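Local structure of convulxin alpha (Crotalus durissus, 1UMR) at residues Asp7-Asp12 with Ala54-Gln59. The protein activates platelets by binding the collagen receptor glycoprotein VI, acting as the alpha subunit of a snake-venom C-type lectin-like toxin. Sequence-based numbering, arbitrary orientation.
Sequences DWYYYD and AWMVTQ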
loop_
_atom_site.group_PDB
_atom_site.type_symbol
_atom_site.label_atom_id
_atom_site.label_comp_id
_atom_site.label_asym_id
_atom_site.label_seq_id
_atom_site.Cartn_x
_atom_site.Cartn_y
_atom_site.Cartn_z
ATOM N N ASP A 7 -53.649 32.189 -5.775
ATOM C CA ASP A 7 -53.299 31.840 -4.397
ATOM C C ASP A 7 -52.171 30.771 -4.372
ATOM O O ASP A 7 -51.878 30.183 -3.302
ATOM C CB ASP A 7 -54.511 31.365 -3.599
ATOM C CG ASP A 7 -55.578 32.474 -3.395
ATOM O OD1 ASP A 7 -56.820 32.187 -3.597
ATOM O OD2 ASP A 7 -55.261 33.647 -3.067
ATOM N N TRP A 8 -51.583 30.472 -5.527
ATOM C CA TRP A 8 -50.452 29.558 -5.495
ATOM C C TRP A 8 -49.228 30.389 -5.684
ATOM O O TRP A 8 -49.231 31.357 -6.357
ATOM C CB TRP A 8 -50.563 28.500 -6.600
ATOM C CG TRP A 8 -51.626 27.457 -6.336
ATOM C CD1 TRP A 8 -52.969 27.651 -6.306
ATOM C CD2 TRP A 8 -51.400 26.110 -5.930
ATOM N NE1 TRP A 8 -53.612 26.491 -5.952
ATOM C CE2 TRP A 8 -52.669 25.534 -5.685
ATOM C CE3 TRP A 8 -50.231 25.330 -5.712
ATOM C CZ2 TRP A 8 -52.834 24.185 -5.341
ATOM C CZ3 TRP A 8 -50.381 23.999 -5.278
ATOM C CH2 TRP A 8 -51.681 23.436 -5.132
ATOM N N TYR A 9 -48.128 30.014 -5.115
ATOM C CA TYR A 9 -46.947 30.713 -5.494
ATOM C C TYR A 9 -46.107 29.891 -6.463
ATOM O O TYR A 9 -46.023 28.628 -6.337
ATOM C CB TYR A 9 -46.150 30.983 -4.252
ATOM C CG TYR A 9 -46.782 31.954 -3.314
ATOM C CD1 TYR A 9 -47.984 31.611 -2.626
ATOM C CD2 TYR A 9 -46.192 33.231 -3.110
ATOM C CE1 TYR A 9 -48.582 32.522 -1.734
ATOM C CE2 TYR A 9 -46.825 34.213 -2.231
ATOM C CZ TYR A 9 -47.991 33.820 -1.538
ATOM O OH TYR A 9 -48.609 34.667 -0.681
ATOM N N TYR A 10 -45.496 30.630 -7.394
ATOM C CA TYR A 10 -44.479 30.184 -8.335
ATOM C C TYR A 10 -43.086 30.330 -7.791
ATOM O O TYR A 10 -42.665 31.432 -7.474
ATOM C CB TYR A 10 -44.530 30.952 -9.704
ATOM C CG TYR A 10 -43.837 30.114 -10.785
ATOM C CD1 TYR A 10 -44.145 28.746 -10.972
ATOM C CD2 TYR A 10 -42.774 30.618 -11.493
ATOM C CE1 TYR A 10 -43.503 27.967 -11.852
ATOM C CE2 TYR A 10 -42.121 29.818 -12.430
ATOM C CZ TYR A 10 -42.450 28.507 -12.582
ATOM O OH TYR A 10 -41.732 27.786 -13.551
ATOM N N TYR A 11 -42.365 29.209 -7.675
ATOM C CA TYR A 11 -40.931 29.200 -7.251
ATOM C C TYR A 11 -40.142 28.091 -7.988
ATOM O O TYR A 11 -40.583 26.967 -8.085
ATOM C CB TYR A 11 -40.746 29.051 -5.762
ATOM C CG TYR A 11 -39.264 28.915 -5.417
ATOM C CD1 TYR A 11 -38.417 29.997 -5.522
ATOM C CD2 TYR A 11 -38.690 27.641 -5.185
ATOM C CE1 TYR A 11 -36.991 29.888 -5.262
ATOM C CE2 TYR A 11 -37.281 27.475 -5.003
ATOM C CZ TYR A 11 -36.461 28.614 -5.018
ATOM O OH TYR A 11 -35.141 28.465 -4.775
ATOM N N ASP A 12 -38.923 28.427 -8.378
ATOM C CA ASP A 12 -38.142 27.700 -9.293
ATOM C C ASP A 12 -39.050 27.128 -10.373
ATOM O O ASP A 12 -39.451 27.901 -11.262
ATOM C CB ASP A 12 -37.308 26.682 -8.553
ATOM C CG ASP A 12 -36.210 26.054 -9.405
ATOM O OD1 ASP A 12 -35.440 25.417 -8.732
ATOM O OD2 ASP A 12 -35.990 26.103 -10.708
ATOM N N ALA A 54 -40.276 28.108 3.563
ATOM C CA ALA A 54 -40.517 28.587 4.927
ATOM C C ALA A 54 -41.134 30.030 4.907
ATOM O O ALA A 54 -42.148 30.338 5.551
ATOM C CB ALA A 54 -39.207 28.479 5.820
ATOM N N TRP A 55 -40.552 30.870 4.068
ATOM C CA TRP A 55 -41.110 32.182 3.818
ATOM C C TRP A 55 -42.541 32.044 3.427
ATOM O O TRP A 55 -43.408 32.631 4.078
ATOM C CB TRP A 55 -40.265 32.871 2.761
ATOM C CG TRP A 55 -40.750 34.189 2.362
ATOM C CD1 TRP A 55 -40.317 35.455 2.831
ATOM C CD2 TRP A 55 -41.728 34.443 1.351
ATOM N NE1 TRP A 55 -41.015 36.441 2.165
ATOM C CE2 TRP A 55 -41.891 35.868 1.266
ATOM C CE3 TRP A 55 -42.509 33.615 0.512
ATOM C CZ2 TRP A 55 -42.810 36.470 0.384
ATOM C CZ3 TRP A 55 -43.414 34.211 -0.375
ATOM C CH2 TRP A 55 -43.568 35.631 -0.414
ATOM N N MET A 56 -42.852 31.222 2.417
ATOM C CA MET A 56 -44.242 31.216 1.978
ATOM C C MET A 56 -45.146 30.828 3.157
ATOM O O MET A 56 -46.241 31.380 3.333
ATOM C CB MET A 56 -44.473 30.288 0.786
ATOM C CG MET A 56 -45.786 30.474 0.222
ATOM S SD MET A 56 -46.349 29.101 -0.846
ATOM C CE MET A 56 -46.558 27.725 0.323
ATOM N N VAL A 57 -44.708 29.880 3.978
ATOM C CA VAL A 57 -45.631 29.426 5.001
ATOM C C VAL A 57 -45.753 30.522 6.089
ATOM O O VAL A 57 -46.864 30.828 6.589
ATOM C CB VAL A 57 -45.110 28.160 5.642
ATOM C CG1 VAL A 57 -45.933 27.820 7.052
ATOM C CG2 VAL A 57 -45.058 26.952 4.581
ATOM N N THR A 58 -44.604 31.114 6.459
ATOM C CA THR A 58 -44.618 32.267 7.348
ATOM C C THR A 58 -45.657 33.331 6.944
ATOM O O THR A 58 -46.385 33.870 7.797
ATOM C CB THR A 58 -43.231 32.806 7.483
ATOM O OG1 THR A 58 -42.545 31.954 8.407
ATOM C CG2 THR A 58 -43.196 34.118 8.280
ATOM N N GLN A 59 -45.767 33.591 5.648
ATOM C CA GLN A 59 -46.650 34.655 5.191
ATOM C C GLN A 59 -48.043 34.203 5.017
ATOM O O GLN A 59 -48.841 35.051 4.764
ATOM C CB GLN A 59 -46.269 35.302 3.812
ATOM C CG GLN A 59 -44.818 35.698 3.628
ATOM C CD GLN A 59 -44.409 36.736 4.614
ATOM O OE1 GLN A 59 -45.104 37.728 4.696
ATOM N NE2 GLN A 59 -43.300 36.504 5.401
#
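Tyr9 holds its CG anti to its own carbonyl carbon (chi1 -68°), while Met56 and Trp55 both run their CG atoms anti to the backbone N, and these torsions bring one phenol ring against two neighbouring helix side chains. The contact joins strand 9-11, at one edge of the four-stranded antiparallel sheet within this chain, to helix 47-60 of the C-type lectin fold. The backbones stay well apart, the CA atoms of Tyr9 and Met56 lying 8.0 Å from each other, and side chains alone bridge the interval.

Met56 supplies a CH-pi contact: its CG stands 3.9 Å from the centroid of the Tyr9 ring and 17° off the ring normal, so it lies over a face. Its sulfur is displaced toward the CB end of the ring, on its CD1 side, where SD approaches Tyr9 CD1 to 3.5 Å, a Met-aromatic contact of oblique geometry. Beyond the ring, Met56, a buried residue, also packs on Tyr16 and Val128 of the sheet.

Trp55 comes obliquely to the CD2 and CE2 atoms of Tyr9. The two ring planes stand at 81° with centroids 6.0 Å apart, an oblique aromatic pair in which the indole presents its six-membered edge. On the helix itself, Gln59 CG covers the centre of one indole face. The phenol hydroxyl is hydrogen-bonded to OD1 of Asn60, whose ND2 in turn binds Met56 O, linking the ring's polar end to the backbone of Met56 through Asn60. At the indole edge the nearest atoms are Trp55 CZ3 and Tyr9 CE2, 3.9 Å apart.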